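Dimethylsulfoniopropionate lyase (Roseovarius nubinhibens, PDB 4B29) is a zinc-binding protein of the cupin family that probably cleaves dimethylsulfoniopropionate to release dimethyl sulfide. Local coordinates at residues D110-A121 with R133-D144. Sequence-based numbering, arbitrary orientation.
Sequences DFLNRFGWFELA and RVTVGYWGPGLD. With PO4 (phosphate ion), chain E; EDO (1,2-ethanediol), chain F.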
loop_
_atom_site.group_PDB
_atom_site.type_symbol
_atom_site.label_atom_id
_atom_site.label_comp_id
_atom_site.label_asym_id
_atom_site.label_seq_id
_atom_site.Cartn_x
_atom_site.Cartn_y
_atom_site.Cartn_z
ATOM N N ASP A 110 14.996 -4.091 -11.848
ATOM C CA ASP A 110 13.929 -5.076 -11.851
ATOM C C ASP A 110 12.869 -4.716 -10.774
ATOM O O ASP A 110 11.658 -4.815 -11.025
ATOM C CB ASP A 110 14.493 -6.474 -11.552
ATOM C CG ASP A 110 13.407 -7.542 -11.514
ATOM O OD1 ASP A 110 12.666 -7.695 -12.506
ATOM O OD2 ASP A 110 13.302 -8.246 -10.487
ATOM N N PHE A 111 13.356 -4.316 -9.608
ATOM C CA PHE A 111 12.462 -3.920 -8.482
ATOM C C PHE A 111 11.644 -2.695 -8.933
ATOM O O PHE A 111 10.406 -2.686 -8.778
ATOM C CB PHE A 111 13.323 -3.644 -7.258
ATOM C CG PHE A 111 12.543 -3.369 -5.973
ATOM C CD1 PHE A 111 11.985 -2.102 -5.738
ATOM C CD2 PHE A 111 12.442 -4.341 -4.978
ATOM C CE1 PHE A 111 11.325 -1.826 -4.515
ATOM C CE2 PHE A 111 11.772 -4.068 -3.758
ATOM C CZ PHE A 111 11.213 -2.795 -3.554
ATOM N N LEU A 112 12.301 -1.700 -9.543
ATOM C CA LEU A 112 11.569 -0.508 -10.042
ATOM C C LEU A 112 10.552 -0.842 -11.122
ATOM O O LEU A 112 9.484 -0.213 -11.199
ATOM C CB LEU A 112 12.549 0.577 -10.513
ATOM C CG LEU A 112 13.423 1.172 -9.394
ATOM C CD1 LEU A 112 14.456 2.133 -9.949
ATOM C CD2 LEU A 112 12.532 1.924 -8.350
ATOM N N ASN A 113 10.841 -1.838 -11.973
ATOM C CA ASN A 113 9.879 -2.253 -12.990
ATOM C C ASN A 113 8.646 -2.931 -12.432
ATOM O O ASN A 113 7.552 -2.842 -13.004
ATOM C CB ASN A 113 10.538 -3.255 -13.961
ATOM C CG ASN A 113 11.484 -2.581 -14.935
ATOM O OD1 ASN A 113 11.373 -1.375 -15.224
ATOM N ND2 ASN A 113 12.425 -3.365 -15.463
ATOM N N ARG A 114 8.823 -3.668 -11.339
ATOM C CA ARG A 114 7.794 -4.602 -10.914
ATOM C C ARG A 114 7.244 -4.252 -9.506
ATOM O O ARG A 114 6.549 -5.046 -8.897
ATOM C CB ARG A 114 8.340 -6.061 -10.939
ATOM C CG ARG A 114 8.791 -6.425 -12.363
ATOM C CD ARG A 114 8.943 -7.955 -12.540
ATOM N NE ARG A 114 10.029 -8.419 -11.673
ATOM C CZ ARG A 114 9.841 -9.238 -10.640
ATOM N NH1 ARG A 114 8.619 -9.689 -10.353
ATOM N NH2 ARG A 114 10.878 -9.606 -9.904
ATOM N N PHE A 115 7.501 -3.031 -9.078
ATOM C CA PHE A 115 6.886 -2.538 -7.825
ATOM C C PHE A 115 6.442 -1.102 -8.059
ATOM O O PHE A 115 7.016 -0.369 -8.887
ATOM C CB PHE A 115 7.902 -2.610 -6.676
ATOM C CG PHE A 115 7.974 -1.349 -5.832
ATOM C CD1 PHE A 115 8.853 -0.327 -6.196
ATOM C CD2 PHE A 115 7.147 -1.173 -4.708
ATOM C CE1 PHE A 115 8.968 0.846 -5.434
ATOM C CE2 PHE A 115 7.240 0.035 -3.942
ATOM C CZ PHE A 115 8.149 1.010 -4.311
ATOM N N GLY A 116 5.432 -0.673 -7.317
ATOM C CA GLY A 116 5.183 0.782 -7.234
ATOM C C GLY A 116 4.186 1.018 -6.106
ATOM O O GLY A 116 3.675 0.079 -5.501
ATOM N N TRP A 117 3.909 2.279 -5.822
ATOM C CA TRP A 117 2.929 2.585 -4.785
ATOM C C TRP A 117 2.190 3.867 -5.154
ATOM O O TRP A 117 2.657 4.643 -6.010
ATOM C CB TRP A 117 3.625 2.781 -3.413
ATOM C CG TRP A 117 4.524 3.970 -3.301
ATOM C CD1 TRP A 117 5.791 4.089 -3.768
ATOM C CD2 TRP A 117 4.203 5.224 -2.665
ATOM N NE1 TRP A 117 6.306 5.348 -3.447
ATOM C CE2 TRP A 117 5.342 6.057 -2.777
ATOM C CE3 TRP A 117 3.067 5.704 -2.008
ATOM C CZ2 TRP A 117 5.385 7.366 -2.242
ATOM C CZ3 TRP A 117 3.099 7.012 -1.486
ATOM C CH2 TRP A 117 4.261 7.814 -1.610
ATOM N N PHE A 118 1.077 4.109 -4.466
ATOM C CA PHE A 118 0.423 5.394 -4.651
ATOM C C PHE A 118 -0.310 5.761 -3.367
ATOM O O PHE A 118 -0.533 4.914 -2.481
ATOM C CB PHE A 118 -0.530 5.373 -5.855
ATOM C CG PHE A 118 -1.757 4.472 -5.709
ATOM C CD1 PHE A 118 -2.972 4.928 -5.159
ATOM C CD2 PHE A 118 -1.702 3.160 -6.173
ATOM C CE1 PHE A 118 -4.122 4.083 -5.099
ATOM C CE2 PHE A 118 -2.842 2.329 -6.129
ATOM C CZ PHE A 118 -4.043 2.751 -5.569
ATOM N N GLU A 119 -0.716 7.031 -3.266
ATOM C CA GLU A 119 -1.420 7.485 -2.053
ATOM C C GLU A 119 -2.886 7.643 -2.405
ATOM O O GLU A 119 -3.256 8.497 -3.225
ATOM C CB GLU A 119 -0.811 8.830 -1.597
ATOM C CG GLU A 119 -1.386 9.365 -0.262
ATOM C CD GLU A 119 -0.675 10.664 0.169
ATOM O OE1 GLU A 119 0.365 11.054 -0.414
ATOM O OE2 GLU A 119 -1.321 11.417 0.915
ATOM N N LEU A 120 -3.726 6.785 -1.846
ATOM C CA LEU A 120 -5.137 6.852 -2.153
ATOM C C LEU A 120 -5.781 8.033 -1.453
ATOM O O LEU A 120 -6.590 8.772 -2.055
ATOM C CB LEU A 120 -5.799 5.543 -1.684
ATOM C CG LEU A 120 -7.320 5.488 -1.774
ATOM C CD1 LEU A 120 -7.804 5.811 -3.275
ATOM C CD2 LEU A 120 -7.836 4.118 -1.275
ATOM N N ALA A 121 -5.471 8.190 -0.169
ATOM C CA ALA A 121 -6.115 9.268 0.633
ATOM C C ALA A 121 -5.051 9.833 1.539
ATOM O O ALA A 121 -4.199 9.108 2.082
ATOM C CB ALA A 121 -7.284 8.765 1.464
ATOM N N ARG A 133 -3.638 8.816 6.449
ATOM C CA ARG A 133 -3.007 8.622 5.159
ATOM C C ARG A 133 -3.161 7.141 4.813
ATOM O O ARG A 133 -2.955 6.275 5.690
ATOM C CB ARG A 133 -1.555 9.034 5.257
ATOM C CG ARG A 133 -0.774 8.870 4.022
ATOM C CD ARG A 133 0.654 9.397 4.283
ATOM N NE ARG A 133 1.404 9.566 3.048
ATOM C CZ ARG A 133 2.511 8.917 2.714
ATOM N NH1 ARG A 133 3.018 7.963 3.483
ATOM N NH2 ARG A 133 3.103 9.206 1.585
ATOM N N VAL A 134 -3.568 6.887 3.572
ATOM C CA VAL A 134 -3.815 5.513 3.097
ATOM C C VAL A 134 -2.985 5.355 1.827
ATOM O O VAL A 134 -3.182 6.073 0.846
ATOM C CB VAL A 134 -5.288 5.307 2.736
ATOM C CG1 VAL A 134 -5.471 3.844 2.231
ATOM C CG2 VAL A 134 -6.194 5.533 3.913
ATOM N N THR A 135 -2.053 4.400 1.831
ATOM C CA THR A 135 -1.253 4.132 0.639
ATOM C C THR A 135 -1.453 2.686 0.184
ATOM O O THR A 135 -1.954 1.849 0.935
ATOM C CB THR A 135 0.253 4.382 0.799
ATOM O OG1 THR A 135 0.781 3.530 1.842
ATOM C CG2 THR A 135 0.507 5.843 1.155
ATOM N N VAL A 136 -1.070 2.437 -1.060
ATOM C CA VAL A 136 -1.214 1.086 -1.645
ATOM C C VAL A 136 0.121 0.732 -2.283
ATOM O O VAL A 136 0.740 1.576 -2.952
ATOM C CB VAL A 136 -2.341 1.100 -2.759
ATOM C CG1 VAL A 136 -2.253 -0.215 -3.634
ATOM C CG2 VAL A 136 -3.711 1.225 -2.115
ATOM N N GLY A 137 0.600 -0.522 -2.110
ATOM C CA GLY A 137 1.864 -0.920 -2.736
ATOM C C GLY A 137 1.635 -2.248 -3.471
ATOM O O GLY A 137 0.719 -3.027 -3.092
ATOM N N TYR A 138 2.371 -2.459 -4.558
ATOM C CA TYR A 138 2.381 -3.762 -5.256
ATOM C C TYR A 138 3.821 -4.156 -5.468
ATOM O O TYR A 138 4.663 -3.324 -5.839
ATOM C CB TYR A 138 1.705 -3.637 -6.620
ATOM C CG TYR A 138 1.809 -4.939 -7.415
ATOM C CD1 TYR A 138 0.851 -5.926 -7.249
ATOM C CD2 TYR A 138 2.899 -5.142 -8.271
ATOM C CE1 TYR A 138 0.945 -7.159 -8.011
ATOM C CE2 TYR A 138 3.033 -6.367 -9.004
ATOM C CZ TYR A 138 2.025 -7.314 -8.870
ATOM O OH TYR A 138 2.161 -8.492 -9.605
ATOM N N TRP A 139 4.125 -5.435 -5.217
ATOM C CA TRP A 139 5.431 -5.992 -5.540
ATOM C C TRP A 139 5.228 -7.305 -6.287
ATOM O O TRP A 139 4.485 -8.163 -5.830
ATOM C CB TRP A 139 6.192 -6.351 -4.248
ATOM C CG TRP A 139 6.657 -5.143 -3.491
ATOM C CD1 TRP A 139 7.913 -4.616 -3.483
ATOM C CD2 TRP A 139 5.862 -4.329 -2.593
ATOM N NE1 TRP A 139 7.956 -3.528 -2.621
ATOM C CE2 TRP A 139 6.713 -3.330 -2.083
ATOM C CE3 TRP A 139 4.525 -4.373 -2.184
ATOM C CZ2 TRP A 139 6.263 -2.339 -1.180
ATOM C CZ3 TRP A 139 4.077 -3.409 -1.253
ATOM C CH2 TRP A 139 4.961 -2.403 -0.789
ATOM N N GLY A 140 5.894 -7.437 -7.432
ATOM C CA GLY A 140 5.782 -8.749 -8.141
ATOM C C GLY A 140 6.567 -9.816 -7.365
ATOM O O GLY A 140 7.287 -9.542 -6.402
ATOM N N PRO A 141 6.463 -11.077 -7.822
ATOM C CA PRO A 141 7.223 -12.141 -7.163
ATOM C C PRO A 141 8.728 -11.949 -7.181
ATOM O O PRO A 141 9.287 -11.296 -8.057
ATOM C CB PRO A 141 6.874 -13.401 -8.001
ATOM C CG PRO A 141 5.726 -13.039 -8.861
ATOM C CD PRO A 141 5.728 -11.525 -9.010
ATOM N N GLY A 142 9.411 -12.563 -6.222
ATOM C CA GLY A 142 10.876 -12.585 -6.240
ATOM C C GLY A 142 11.570 -11.278 -5.995
ATOM O O GLY A 142 12.630 -10.999 -6.570
ATOM N N LEU A 143 10.958 -10.431 -5.150
ATOM C CA LEU A 143 11.569 -9.148 -4.809
ATOM C C LEU A 143 11.912 -9.094 -3.339
ATOM O O LEU A 143 11.207 -9.681 -2.503
ATOM C CB LEU A 143 10.580 -8.017 -5.144
ATOM C CG LEU A 143 10.333 -7.777 -6.643
ATOM C CD1 LEU A 143 9.401 -6.509 -6.801
ATOM C CD2 LEU A 143 11.658 -7.537 -7.388
ATOM N N ASP A 144 13.015 -8.418 -3.038
ATOM C CA ASP A 144 13.425 -8.226 -1.657
ATOM C C ASP A 144 13.441 -6.725 -1.390
ATOM O O ASP A 144 14.283 -5.984 -1.891
ATOM C CB ASP A 144 14.799 -8.842 -1.411
ATOM C CG ASP A 144 15.137 -8.944 0.056
ATOM O OD1 ASP A 144 14.634 -9.881 0.742
ATOM O OD2 ASP A 144 15.919 -8.085 0.524
HETATM P P PO4 E . 4.623 -10.175 -12.261
HETATM O O1 PO4 E . 4.126 -9.745 -13.661
HETATM O O2 PO4 E . 3.876 -9.459 -11.149
HETATM O O3 PO4 E . 4.232 -11.617 -12.050
HETATM O O4 PO4 E . 6.109 -9.908 -12.067
HETATM C C1 EDO F . 2.404 0.498 1.195
HETATM O O1 EDO F . 2.723 -0.885 1.021
HETATM C C2 EDO F . 3.336 1.266 0.298
HETATM O O2 EDO F . 3.125 2.614 0.667
HETATM O O HOH W 1 1.091 12.544 2.277
#
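Strands 115-119 and 133-139 run antiparallel, their axes 4.7 Å apart, from the Gly140 N to Arg114 O bond at one end to a classic beta bulge at the other, where Leu120 and Ala121 both donate to Val134 O. Where strand 133-139 gives way to the turn, Arg114, just ahead of strand 115-119, ties the two segments together. With NH1 and NH2 it grips Pro141 O end-on, at 2.9 Å from NH1 and 3.0 Å from NH2, while NE and NH2 take the carboxylate of Asp110 side-on. Partners on two edges hold the guanidinium flat and fix its rotation, a task suited to arginine's planar fan of N-H groups; NH1 also hydrogen-bonds a phosphate ion, probably from the crystallisation liquor. Gly140 suits its place beside the guanidinium, where a beta-carbon would run into NH1.

On the Trp139 face of the sheet the aromatics cluster. The Phe115 ring lies side by side with the indole, planes 31° apart, CD2 over one indole face and 3.2 Å from Trp139 NE1. Phe111, its CG swung anti to the backbone N (chi1 -174°), reaches the indole edge with CZ. Gly137, with no side chain, leaves room for the indole, whose CH2 comes close to where a beta-carbon would stand. Farther along, Thr135 CG2 packs over the Arg133 guanidinium, whose long salt bridge to Glu119 is secondary to that with Asp212; Glu119 itself also binds Ser124 and Arg99.

On the other face the beta-branched Val136 sets CB over the Phe118 ring in a CH-pi contact, 3.9 Å from its centroid. Phe118 and Leu120 continue onto Leu31 of helix 24-41, and Tyr138 packs on helix 67-73. Strand 198-205 flanks 133-139 in this cupin sheet; the side chain of Thr135, hydrogen-bonded through OG1 to Trp204, is about 5 Å from that of the zinc ligand Glu154.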